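Local coordinates for protein mannosephosphate isomerase, putative (Archaeoglobus fulgidus, PDB 1ZX5) that probably catalyses the zinc-dependent interconversion of D-mannose 6-phosphate and D-fructose 6-phosphate, at residues A[6-11]-A[274-279]; A[83-88]-A[247-252]; A[128-133]-A[175-180]. All coordinates share one frame; numbering follows the deposited sequence.

Contacts 1 and 2 share one sheet of the C-terminal cupin domain. Strand 274-277, in contact 1, is hydrogen-bonded to strand 250-256, which supplies half of contact 2; the two centres lie about 10 Å apart. Contact 1 brings the N-terminal segment to the edge of that sheet, whereas contact 2 joins it to strand 85-92 of the catalytic domain. Contact 3 lies across the centre of the chain from both, its centre about 25 Å from that of contact 2 and 31 Å from that of contact 1. It borders the fructofuranose pocket: the backbone N of Gly-178 hydrogen-bonds to Thr-96 OG1, and Tyr-130 makes a cation-pi contact with Lys-154.

Contact 1. Residues A[6-11]-A[274-279]; sequences SFIFQA and SCLVPA
The thiol sulfur of Cys-275 meets two aromatic rings at once, those of Phe-7 and Phe-9, in a pair of sulfur-aromatic contacts. The two rings belong to the residues on either side of Ile-8, which forms a single antiparallel beta bridge with Leu-276 and so joins the N-terminal segment to strand 274-277, the edge of a five-stranded sheet in the C-terminal cupin domain. SG of Cys-275 lies 4.6 Å from the centroid of the Phe-9 ring, approaching it obliquely, and 3.7 Å from CB of Phe-7. With chi1 at 173° the sulfur swings opposite its own amide nitrogen and reaches the base of the Phe-7 side chain and the outer end (CE1, CZ) of the Phe-9 ring. Phe-7 lies alongside Val-277, whose CG2 meets the ring at its edge, while CB of Ser-6 covers one face over the centre.

Ile-8 and Leu-276 form the hydrogen-bonded pair. Ile-8 N donates to Leu-276 O at 2.9 Å, and Leu-276 N returns an almost straight bond (176° at the hydrogen) to Ile-8 O at 2.8 Å. Beyond the bridge, Val-277 CA makes a CH...O contact of 3.3 Å with Ser-6 O. The hydroxyl of Ser-6 is engaged outside the segments, by Thr-281 and Lys-264. Leu-276 also packs on helix 61-73, as does Pro-278. At the other end a water spans the widening gap, accepting from Gln-10 N at 3.0 Å and donating to Ser-274 O at 2.7 Å. The extended branch of Ile-8 ends with CD1 3.8 Å from Pro-278 CG.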
ATOM      1  N   SER A   6     -22.653   1.651   3.054  1.00 30.63           N
ATOM      2  CA  SER A   6     -21.682   2.505   2.380  1.00 29.29           C
ATOM      3  C   SER A   6     -20.271   2.397   2.964  1.00 28.74           C
ATOM      4  O   SER A   6     -19.290   2.508   2.235  1.00 28.90           O
ATOM      5  CB  SER A   6     -22.131   3.965   2.435  1.00 28.89           C
ATOM      6  OG  SER A   6     -23.136   4.223   1.488  1.00 28.12           O
ATOM      7  N   PHE A   7     -20.183   2.204   4.277  1.00 27.82           N
ATOM      8  CA  PHE A   7     -18.929   2.304   4.991  1.00 27.23           C
ATOM      9  C   PHE A   7     -18.691   1.089   5.879  1.00 27.48           C
ATOM     10  O   PHE A   7     -19.440   0.841   6.830  1.00 27.87           O
ATOM     11  CB  PHE A   7     -18.886   3.597   5.821  1.00 27.09           C
ATOM     12  CG  PHE A   7     -19.335   4.827   5.065  1.00 26.30           C
ATOM     13  CD1 PHE A   7     -18.641   5.265   3.936  1.00 26.53           C
ATOM     14  CD2 PHE A   7     -20.453   5.537   5.480  1.00 25.38           C
ATOM     15  CE1 PHE A   7     -19.063   6.396   3.232  1.00 26.47           C
ATOM     16  CE2 PHE A   7     -20.879   6.667   4.787  1.00 26.23           C
ATOM     17  CZ  PHE A   7     -20.175   7.098   3.661  1.00 25.57           C
ATOM     18  N   ILE A   8     -17.646   0.336   5.545  1.00 27.07           N
ATOM     19  CA  ILE A   8     -17.280  -0.867   6.268  1.00 26.88           C
ATOM     20  C   ILE A   8     -15.962  -0.606   6.990  1.00 27.18           C
ATOM     21  O   ILE A   8     -15.013  -0.090   6.403  1.00 27.07           O
ATOM     22  CB  ILE A   8     -17.206  -2.094   5.324  1.00 26.82           C
ATOM     23  CG1 ILE A   8     -18.601  -2.382   4.736  1.00 26.70           C
ATOM     24  CG2 ILE A   8     -16.611  -3.333   6.048  1.00 25.33           C
ATOM     25  CD1 ILE A   8     -18.614  -3.368   3.557  1.00 26.92           C
ATOM     26  N   PHE A   9     -15.932  -0.944   8.274  1.00 27.47           N
ATOM     27  CA  PHE A   9     -14.784  -0.670   9.127  1.00 28.37           C
ATOM     28  C   PHE A   9     -14.105  -1.974   9.531  1.00 28.74           C
ATOM     29  O   PHE A   9     -14.738  -3.026   9.504  1.00 28.90           O
ATOM     30  CB  PHE A   9     -15.240   0.150  10.341  1.00 27.62           C
ATOM     31  CG  PHE A   9     -15.747   1.511   9.963  1.00 27.99           C
ATOM     32  CD1 PHE A   9     -14.859   2.564   9.763  1.00 26.80           C
ATOM     33  CD2 PHE A   9     -17.110   1.730   9.743  1.00 27.61           C
ATOM     34  CE1 PHE A   9     -15.315   3.818   9.381  1.00 27.05           C
ATOM     35  CE2 PHE A   9     -17.573   2.984   9.353  1.00 27.74           C
ATOM     36  CZ  PHE A   9     -16.675   4.030   9.170  1.00 26.52           C
ATOM     37  N   GLN A  10     -12.821  -1.916   9.877  1.00 29.86           N
ATOM     38  CA  GLN A  10     -12.164  -3.085  10.480  1.00 30.96           C
ATOM     39  C   GLN A  10     -12.661  -3.253  11.896  1.00 31.42           C
ATOM     40  O   GLN A  10     -12.765  -2.273  12.626  1.00 31.80           O
ATOM     41  CB  GLN A  10     -10.635  -2.956  10.504  1.00 30.71           C
ATOM     42  CG  GLN A  10     -10.012  -3.106   9.148  1.00 31.33           C
ATOM     43  CD  GLN A  10      -8.537  -3.450   9.189  1.00 30.17           C
ATOM     44  OE1 GLN A  10      -7.797  -3.082  10.105  1.00 32.83           O
ATOM     45  NE2 GLN A  10      -8.099  -4.136   8.174  1.00 27.85           N
ATOM     46  N   ALA A  11     -12.956  -4.494  12.269  1.00 32.16           N
ATOM     47  CA  ALA A  11     -13.366  -4.851  13.630  1.00 32.67           C
ATOM     48  C   ALA A  11     -12.203  -4.799  14.636  1.00 33.10           C
ATOM     49  O   ALA A  11     -12.399  -4.457  15.806  1.00 33.51           O
ATOM     50  CB  ALA A  11     -13.984  -6.235  13.625  1.00 32.58           C
ATOM     51  N   SER A 274      -9.088   3.551   8.348  1.00 24.94           N
ATOM     52  CA  SER A 274      -9.548   3.359   6.993  1.00 25.85           C
ATOM     53  C   SER A 274     -10.980   2.884   6.971  1.00 26.45           C
ATOM     54  O   SER A 274     -11.492   2.294   7.932  1.00 26.41           O
ATOM     55  CB  SER A 274      -8.708   2.305   6.265  1.00 25.39           C
ATOM     56  OG  SER A 274      -7.373   2.726   6.181  1.00 29.26           O
ATOM     57  N   CYS A 275     -11.572   3.052   5.802  1.00 26.60           N
ATOM     58  CA  CYS A 275     -12.937   2.734   5.586  1.00 27.99           C
ATOM     59  C   CYS A 275     -13.040   2.077   4.201  1.00 27.13           C
ATOM     60  O   CYS A 275     -12.459   2.567   3.236  1.00 27.33           O
ATOM     61  CB  CYS A 275     -13.660   4.083   5.635  1.00 28.58           C
ATOM     62  SG  CYS A 275     -15.248   4.029   5.229  1.00 34.72           S
ATOM     63  N   LEU A 276     -13.770   0.968   4.113  1.00 26.54           N
ATOM     64  CA  LEU A 276     -14.013   0.276   2.850  1.00 25.75           C
ATOM     65  C   LEU A 276     -15.397   0.656   2.297  1.00 25.46           C
ATOM     66  O   LEU A 276     -16.417   0.496   2.978  1.00 25.04           O
ATOM     67  CB  LEU A 276     -13.904  -1.247   3.048  1.00 25.22           C
ATOM     68  CG  LEU A 276     -14.326  -2.204   1.919  1.00 26.76           C
ATOM     69  CD1 LEU A 276     -13.340  -2.181   0.769  1.00 26.26           C
ATOM     70  CD2 LEU A 276     -14.446  -3.646   2.458  1.00 26.67           C
ATOM     71  N   VAL A 277     -15.417   1.165   1.066  1.00 24.85           N
ATOM     72  CA  VAL A 277     -16.643   1.600   0.422  1.00 24.60           C
ATOM     73  C   VAL A 277     -16.936   0.670  -0.757  1.00 24.84           C
ATOM     74  O   VAL A 277     -16.197   0.675  -1.743  1.00 24.94           O
ATOM     75  CB  VAL A 277     -16.537   3.066  -0.082  1.00 24.80           C
ATOM     76  CG1 VAL A 277     -17.892   3.552  -0.641  1.00 23.68           C
ATOM     77  CG2 VAL A 277     -15.996   4.004   1.032  1.00 22.41           C
ATOM     78  N   PRO A 278     -18.001  -0.145  -0.651  1.00 24.92           N
ATOM     79  CA  PRO A 278     -18.389  -1.005  -1.779  1.00 25.17           C
ATOM     80  C   PRO A 278     -18.804  -0.202  -3.016  1.00 25.15           C
ATOM     81  O   PRO A 278     -19.320   0.913  -2.886  1.00 25.02           O
ATOM     82  CB  PRO A 278     -19.581  -1.813  -1.230  1.00 25.09           C
ATOM     83  CG  PRO A 278     -19.473  -1.711   0.273  1.00 25.32           C
ATOM     84  CD  PRO A 278     -18.887  -0.331   0.515  1.00 24.86           C
ATOM     85  N   ALA A 279     -18.568  -0.776  -4.196  1.00 25.22           N
ATOM     86  CA  ALA A 279     -18.980  -0.184  -5.481  1.00 25.58           C
ATOM     87  C   ALA A 279     -20.459   0.155  -5.573  1.00 25.65           C
ATOM     88  O   ALA A 279     -20.846   1.031  -6.351  1.00 26.35           O
ATOM     89  CB  ALA A 279     -18.604  -1.099  -6.622  1.00 25.38           C
TER
HETATM   90  O   HOH W   1     -11.341   0.662  10.036  1.00 29.85           O

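Contact 2. Residues A[83-88]-A[247-252]; sequences FPILVR and GVMNIL
Phe-83 and Met-249, the latter present as selenomethionine, cross at about a right angle, the selenium lying 3.6 Å from CE1 of the ring. It stands obliquely to the aromatic plane, 57° off the normal through the centroid, in a Met-aromatic contact. The side chain of Met-249 first runs out nearly straight, CG lying opposite the backbone nitrogen (chi1 -161°), and then bends at chi3 (75°). The bend turns the terminal methyl CE of Met-249 across the outer end of the ring, 3.7 Å from CZ of Phe-83. One face of the same ring is covered, toward its rim, by CD of Pro-84, and Phe-65 meets Phe-83 edge-to-face.

The methyl of Met-249 has a second neighbour in Ile-85. These two side chains reach toward each other tip to tip, with CD1 of Ile-85 3.9 Å from CE of Met-249.

Strand 85-92 belongs to a six-stranded sheet of the catalytic domain and strand 250-256 to a five-stranded sheet of the C-terminal cupin domain. The contact is thus packing between two beta domains: the nearest alpha carbons of the two segments, those of Val-87 and Ile-251, are 8.8 Å apart, and no hydrogen bond links the segments. Ile-85, Val-87, Met-249 and Ile-251 all direct their CB atoms into the gap.

Ile-251 closes the row. Its long branch runs out extended, carrying CD1 of Ile-251 end-on to CG2 of Val-87 at 4.0 Å. CD1 of Ile-251 is 4.3 Å from CD1 of Ile-85, a looser approach. Leu-276 packs against both Met-249 and Ile-251, while Leu-298 and Ile-296 of strand 291-298 touch Met-249 and Val-87, respectively.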
ATOM      1  N   PHE A  83      -9.132 -10.977  -4.917  1.00 33.79           N
ATOM      2  CA  PHE A  83      -9.061  -9.664  -4.306  1.00 32.61           C
ATOM      3  C   PHE A  83      -7.808  -8.943  -4.827  1.00 31.68           C
ATOM      4  O   PHE A  83      -6.706  -9.468  -4.719  1.00 32.04           O
ATOM      5  CB  PHE A  83      -9.091  -9.747  -2.779  1.00 32.16           C
ATOM      6  CG  PHE A  83      -9.369  -8.429  -2.118  1.00 31.37           C
ATOM      7  CD1 PHE A  83     -10.680  -8.001  -1.919  1.00 30.11           C
ATOM      8  CD2 PHE A  83      -8.319  -7.607  -1.706  1.00 30.48           C
ATOM      9  CE1 PHE A  83     -10.946  -6.778  -1.317  1.00 30.17           C
ATOM     10  CE2 PHE A  83      -8.571  -6.381  -1.101  1.00 31.20           C
ATOM     11  CZ  PHE A  83      -9.891  -5.961  -0.902  1.00 31.34           C
ATOM     12  N   PRO A  84      -7.999  -7.765  -5.447  1.00 30.50           N
ATOM     13  CA  PRO A  84      -6.988  -7.132  -6.295  1.00 29.44           C
ATOM     14  C   PRO A  84      -5.814  -6.406  -5.622  1.00 28.53           C
ATOM     15  O   PRO A  84      -4.777  -6.218  -6.264  1.00 28.46           O
ATOM     16  CB  PRO A  84      -7.815  -6.156  -7.132  1.00 29.76           C
ATOM     17  CG  PRO A  84      -8.986  -5.814  -6.271  1.00 29.61           C
ATOM     18  CD  PRO A  84      -9.267  -7.005  -5.421  1.00 30.30           C
ATOM     19  N   ILE A  85      -5.955  -6.011  -4.359  1.00 27.17           N
ATOM     20  CA  ILE A  85      -4.965  -5.143  -3.725  1.00 25.83           C
ATOM     21  C   ILE A  85      -4.664  -5.497  -2.271  1.00 25.78           C
ATOM     22  O   ILE A  85      -5.443  -6.191  -1.599  1.00 25.19           O
ATOM     23  CB  ILE A  85      -5.365  -3.605  -3.798  1.00 25.77           C
ATOM     24  CG1 ILE A  85      -6.713  -3.337  -3.104  1.00 26.27           C
ATOM     25  CG2 ILE A  85      -5.373  -3.084  -5.254  1.00 24.09           C
ATOM     26  CD1 ILE A  85      -7.077  -1.819  -2.966  1.00 25.33           C
ATOM     27  N   LEU A  86      -3.536  -4.980  -1.788  1.00 25.04           N
ATOM     28  CA  LEU A  86      -3.212  -5.007  -0.376  1.00 25.12           C
ATOM     29  C   LEU A  86      -2.805  -3.592   0.032  1.00 25.21           C
ATOM     30  O   LEU A  86      -1.952  -2.967  -0.614  1.00 25.61           O
ATOM     31  CB  LEU A  86      -2.078  -6.012  -0.087  1.00 24.74           C
ATOM     32  CG  LEU A  86      -1.477  -6.047   1.332  1.00 24.60           C
ATOM     33  CD1 LEU A  86      -2.525  -6.333   2.416  1.00 23.44           C
ATOM     34  CD2 LEU A  86      -0.374  -7.079   1.409  1.00 25.11           C
ATOM     35  N   VAL A  87      -3.424  -3.088   1.097  1.00 25.18           N
ATOM     36  CA  VAL A  87      -3.164  -1.742   1.573  1.00 24.44           C
ATOM     37  C   VAL A  87      -2.475  -1.837   2.919  1.00 24.88           C
ATOM     38  O   VAL A  87      -2.979  -2.492   3.832  1.00 24.47           O
ATOM     39  CB  VAL A  87      -4.481  -0.899   1.693  1.00 24.64           C
ATOM     40  CG1 VAL A  87      -4.176   0.497   2.176  1.00 22.68           C
ATOM     41  CG2 VAL A  87      -5.214  -0.842   0.351  1.00 23.38           C
ATOM     42  N   ARG A  88      -1.321  -1.181   3.034  1.00 25.25           N
ATOM     43  CA  ARG A  88      -0.530  -1.220   4.245  1.00 26.10           C
ATOM     44  C   ARG A  88       0.005   0.147   4.632  1.00 26.47           C
ATOM     45  O   ARG A  88       0.546   0.854   3.783  1.00 27.03           O
ATOM     46  CB  ARG A  88       0.666  -2.138   4.048  1.00 26.47           C
ATOM     47  CG  ARG A  88       0.294  -3.574   3.818  1.00 28.69           C
ATOM     48  CD  ARG A  88       1.527  -4.422   3.819  1.00 33.23           C
ATOM     49  NE  ARG A  88       2.237  -4.381   2.553  1.00 36.37           N
ATOM     50  CZ  ARG A  88       3.405  -4.984   2.347  1.00 40.99           C
ATOM     51  NH1 ARG A  88       4.005  -5.653   3.334  1.00 41.06           N
ATOM     52  NH2 ARG A  88       3.979  -4.916   1.154  1.00 43.24           N
ATOM     53  N   GLY A 247     -18.081   3.660  -9.307  1.00 26.74           N
ATOM     54  CA  GLY A 247     -18.715   2.351  -9.469  1.00 26.81           C
ATOM     55  C   GLY A 247     -17.744   1.188  -9.333  1.00 27.18           C
ATOM     56  O   GLY A 247     -17.997   0.102  -9.840  1.00 27.24           O
ATOM     57  N   VAL A 248     -16.626   1.436  -8.653  1.00 27.24           N
ATOM     58  CA  VAL A 248     -15.672   0.397  -8.252  1.00 27.50           C
ATOM     59  C   VAL A 248     -15.438   0.474  -6.741  1.00 28.44           C
ATOM     60  O   VAL A 248     -15.762   1.487  -6.107  1.00 28.11           O
ATOM     61  CB  VAL A 248     -14.304   0.531  -8.990  1.00 27.31           C
ATOM     62  CG1 VAL A 248     -14.487   0.415 -10.523  1.00 26.13           C
ATOM     63  CG2 VAL A 248     -13.606   1.835  -8.620  1.00 25.77           C
HETATM   64  N   MSE A 249     -14.876  -0.590  -6.171  1.00 29.24           N
HETATM   65  CA  MSE A 249     -14.455  -0.591  -4.773  1.00 31.33           C
HETATM   66  C   MSE A 249     -13.478   0.557  -4.477  1.00 29.31           C
HETATM   67  O   MSE A 249     -12.531   0.797  -5.246  1.00 29.20           O
HETATM   68  CB  MSE A 249     -13.788  -1.918  -4.437  1.00 30.49           C
HETATM   69  CG  MSE A 249     -13.704  -2.236  -2.962  1.00 32.52           C
HETATM   70 SE   MSE A 249     -12.546  -3.836  -2.637  1.00 40.61          SE
HETATM   71  CE  MSE A 249     -10.776  -2.983  -2.940  1.00 34.55           C
ATOM     72  N   ASN A 250     -13.733   1.266  -3.376  1.00 27.60           N
ATOM     73  CA  ASN A 250     -12.822   2.273  -2.854  1.00 26.38           C
ATOM     74  C   ASN A 250     -12.434   1.922  -1.409  1.00 25.87           C
ATOM     75  O   ASN A 250     -13.177   1.222  -0.699  1.00 25.13           O
ATOM     76  CB  ASN A 250     -13.450   3.676  -2.875  1.00 25.93           C
ATOM     77  CG  ASN A 250     -13.541   4.291  -4.281  1.00 27.08           C
ATOM     78  OD1 ASN A 250     -13.715   3.604  -5.293  1.00 29.98           O
ATOM     79  ND2 ASN A 250     -13.452   5.595  -4.335  1.00 25.69           N
ATOM     80  N   ILE A 251     -11.269   2.412  -0.993  1.00 24.98           N
ATOM     81  CA  ILE A 251     -10.866   2.418   0.408  1.00 24.41           C
ATOM     82  C   ILE A 251     -10.453   3.851   0.718  1.00 24.70           C
ATOM     83  O   ILE A 251      -9.758   4.487  -0.068  1.00 24.96           O
ATOM     84  CB  ILE A 251      -9.713   1.393   0.711  1.00 24.41           C
ATOM     85  CG1 ILE A 251     -10.245  -0.052   0.667  1.00 23.86           C
ATOM     86  CG2 ILE A 251      -9.049   1.674   2.080  1.00 23.53           C
ATOM     87  CD1 ILE A 251      -9.164  -1.148   0.680  1.00 23.51           C
ATOM     88  N   LEU A 252     -10.904   4.360   1.855  1.00 24.74           N
ATOM     89  CA  LEU A 252     -10.560   5.705   2.300  1.00 24.87           C
ATOM     90  C   LEU A 252      -9.612   5.595   3.475  1.00 24.89           C
ATOM     91  O   LEU A 252      -9.843   4.798   4.382  1.00 25.60           O
ATOM     92  CB  LEU A 252     -11.819   6.464   2.763  1.00 24.11           C
ATOM     93  CG  LEU A 252     -13.008   6.556   1.809  1.00 25.39           C
ATOM     94  CD1 LEU A 252     -14.214   7.186   2.534  1.00 24.80           C
ATOM     95  CD2 LEU A 252     -12.651   7.344   0.532  1.00 24.44           C
TER

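Contact 3. Residues A[128-133]-A[175-180]; sequences KAYAGF and PHAGEG
Strands 128-131 and 176-179 run antiparallel, their axes 4.7 Å apart at closest approach, with Lys-128/Glu-179 and Tyr-130/Ala-177 as hydrogen-bonded pairs and Ala-129/Gly-178 and Ala-131/His-176 as non-hydrogen-bonded ones. A further hydrogen bond, from Gly-132 N to Pro-175 O at 2.9 Å, extends the pairing to where the chain turns its corner. Lys-128, Tyr-130, Ala-177 and Glu-179 share a face. There Tyr-130 OH donates to OE1 of Glu-179 at 3.2 Å, coming from above the carboxylate plane; ring and carboxylate are turned 63° to each other. The carboxylate sits on a stretched chain, with CG opposite its amide nitrogen (chi1 -179°). CB of Glu-179 meets the ring edge, 4.0 Å from CE2 of Tyr-130. The same ring makes a cation-pi contact with Lys-154 of the fructofuranose pocket. CD of Lys-128 lies 3.8 Å from OE1 of Glu-179. Past the corner, CG of Pro-175 sits over one face of Phe-133 in a CH-pi contact.

Strand 157-161 pairs with the far edge of 128-131, and its Leu-157 touches Tyr-130, Phe-133 and Pro-175. On the face of Ala-129 and Ala-131, strand 167-170 packs, while His-176 meets the rings of His-99, His-101 and Trp-121.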
ATOM      1  N   LYS A 128      13.639   9.309   3.818  1.00 27.75           N
ATOM      2  CA  LYS A 128      14.377   8.947   2.615  1.00 28.57           C
ATOM      3  C   LYS A 128      13.780   7.725   1.932  1.00 28.41           C
ATOM      4  O   LYS A 128      13.640   6.664   2.547  1.00 28.57           O
ATOM      5  CB  LYS A 128      15.848   8.703   2.945  1.00 28.51           C
ATOM      6  CG  LYS A 128      16.669   9.969   3.007  1.00 31.70           C
ATOM      7  CD  LYS A 128      17.885   9.807   3.902  1.00 36.87           C
ATOM      8  CE  LYS A 128      18.840  10.969   3.691  1.00 41.69           C
ATOM      9  NZ  LYS A 128      19.473  11.466   4.965  1.00 44.97           N
ATOM     10  N   ALA A 129      13.414   7.899   0.669  1.00 28.05           N
ATOM     11  CA  ALA A 129      12.986   6.805  -0.179  1.00 28.11           C
ATOM     12  C   ALA A 129      14.106   6.499  -1.176  1.00 28.12           C
ATOM     13  O   ALA A 129      14.774   7.408  -1.674  1.00 27.79           O
ATOM     14  CB  ALA A 129      11.698   7.171  -0.907  1.00 28.05           C
ATOM     15  N   TYR A 130      14.320   5.216  -1.443  1.00 28.10           N
ATOM     16  CA  TYR A 130      15.357   4.773  -2.382  1.00 28.01           C
ATOM     17  C   TYR A 130      14.697   3.912  -3.435  1.00 27.83           C
ATOM     18  O   TYR A 130      13.996   2.973  -3.087  1.00 28.38           O
ATOM     19  CB  TYR A 130      16.431   3.961  -1.655  1.00 27.65           C
ATOM     20  CG  TYR A 130      17.092   4.697  -0.515  1.00 27.84           C
ATOM     21  CD1 TYR A 130      18.284   5.399  -0.713  1.00 27.65           C
ATOM     22  CD2 TYR A 130      16.534   4.684   0.772  1.00 27.70           C
ATOM     23  CE1 TYR A 130      18.906   6.072   0.336  1.00 27.54           C
ATOM     24  CE2 TYR A 130      17.144   5.365   1.830  1.00 26.63           C
ATOM     25  CZ  TYR A 130      18.328   6.052   1.603  1.00 27.86           C
ATOM     26  OH  TYR A 130      18.945   6.727   2.640  1.00 28.98           O
ATOM     27  N   ALA A 131      14.913   4.219  -4.710  1.00 27.80           N
ATOM     28  CA  ALA A 131      14.243   3.485  -5.785  1.00 27.93           C
ATOM     29  C   ALA A 131      14.979   3.582  -7.121  1.00 28.08           C
ATOM     30  O   ALA A 131      15.169   4.685  -7.654  1.00 28.22           O
ATOM     31  CB  ALA A 131      12.770   3.960  -5.933  1.00 27.76           C
ATOM     32  N   GLY A 132      15.381   2.422  -7.649  1.00 28.21           N
ATOM     33  CA  GLY A 132      16.062   2.304  -8.937  1.00 28.61           C
ATOM     34  C   GLY A 132      17.552   2.582  -8.824  1.00 29.40           C
ATOM     35  O   GLY A 132      17.962   3.448  -8.049  1.00 29.49           O
ATOM     36  N   PHE A 133      18.370   1.843  -9.574  1.00 29.66           N
ATOM     37  CA  PHE A 133      19.808   2.113  -9.589  1.00 30.42           C
ATOM     38  C   PHE A 133      20.064   3.477 -10.207  1.00 31.37           C
ATOM     39  O   PHE A 133      19.417   3.854 -11.191  1.00 31.34           O
ATOM     40  CB  PHE A 133      20.584   1.028 -10.338  1.00 29.36           C
ATOM     41  CG  PHE A 133      20.694  -0.261  -9.584  1.00 28.97           C
ATOM     42  CD1 PHE A 133      21.354  -0.313  -8.356  1.00 28.16           C
ATOM     43  CD2 PHE A 133      20.123  -1.430 -10.090  1.00 27.66           C
ATOM     44  CE1 PHE A 133      21.443  -1.518  -7.650  1.00 27.93           C
ATOM     45  CE2 PHE A 133      20.202  -2.630  -9.387  1.00 26.52           C
ATOM     46  CZ  PHE A 133      20.864  -2.674  -8.169  1.00 27.29           C
ATOM     47  N   PRO A 175      14.698  -2.063  -7.643  1.00 25.12           N
ATOM     48  CA  PRO A 175      15.205  -2.179  -6.272  1.00 25.23           C
ATOM     49  C   PRO A 175      14.793  -0.951  -5.448  1.00 25.78           C
ATOM     50  O   PRO A 175      14.767   0.177  -5.975  1.00 25.58           O
ATOM     51  CB  PRO A 175      16.722  -2.211  -6.460  1.00 25.23           C
ATOM     52  CG  PRO A 175      16.948  -1.439  -7.734  1.00 25.22           C
ATOM     53  CD  PRO A 175      15.774  -1.771  -8.610  1.00 24.86           C
ATOM     54  N   HIS A 176      14.463  -1.162  -4.176  1.00 25.64           N
ATOM     55  CA  HIS A 176      13.970  -0.072  -3.359  1.00 26.04           C
ATOM     56  C   HIS A 176      14.139  -0.353  -1.870  1.00 26.10           C
ATOM     57  O   HIS A 176      14.383  -1.490  -1.466  1.00 26.08           O
ATOM     58  CB  HIS A 176      12.501   0.249  -3.710  1.00 25.62           C
ATOM     59  CG  HIS A 176      11.545  -0.858  -3.376  1.00 27.63           C
ATOM     60  ND1 HIS A 176      11.361  -1.960  -4.187  1.00 29.04           N
ATOM     61  CD2 HIS A 176      10.724  -1.031  -2.315  1.00 27.72           C
ATOM     62  CE1 HIS A 176      10.468  -2.764  -3.637  1.00 29.00           C
ATOM     63  NE2 HIS A 176      10.069  -2.225  -2.499  1.00 29.73           N
ATOM     64  N   ALA A 177      14.025   0.717  -1.081  1.00 25.94           N
ATOM     65  CA  ALA A 177      14.169   0.710   0.365  1.00 25.80           C
ATOM     66  C   ALA A 177      13.678   2.067   0.887  1.00 26.30           C
ATOM     67  O   ALA A 177      13.361   2.985   0.105  1.00 26.04           O
ATOM     68  CB  ALA A 177      15.634   0.474   0.774  1.00 25.36           C
ATOM     69  N   GLY A 178      13.620   2.189   2.210  1.00 26.66           N
ATOM     70  CA  GLY A 178      13.228   3.431   2.861  1.00 26.99           C
ATOM     71  C   GLY A 178      13.953   3.576   4.180  1.00 27.39           C
ATOM     72  O   GLY A 178      14.470   2.600   4.715  1.00 27.44           O
ATOM     73  N   GLU A 179      13.989   4.797   4.702  1.00 27.39           N
ATOM     74  CA  GLU A 179      14.646   5.082   5.972  1.00 28.15           C
ATOM     75  C   GLU A 179      13.984   6.295   6.613  1.00 26.42           C
ATOM     76  O   GLU A 179      13.875   7.346   5.986  1.00 26.12           O
ATOM     77  CB  GLU A 179      16.139   5.344   5.744  1.00 27.67           C
ATOM     78  CG  GLU A 179      16.925   5.624   6.993  1.00 30.65           C
ATOM     79  CD  GLU A 179      18.419   5.823   6.707  1.00 32.65           C
ATOM     80  OE1 GLU A 179      18.780   6.606   5.792  1.00 37.95           O
ATOM     81  OE2 GLU A 179      19.239   5.185   7.407  1.00 39.72           O
ATOM     82  N   GLY A 180      13.549   6.142   7.860  1.00 25.43           N
ATOM     83  CA  GLY A 180      12.885   7.214   8.586  1.00 24.62           C
ATOM     84  C   GLY A 180      11.628   7.664   7.862  1.00 24.65           C
ATOM     85  O   GLY A 180      11.278   8.845   7.888  1.00 24.51           O
TER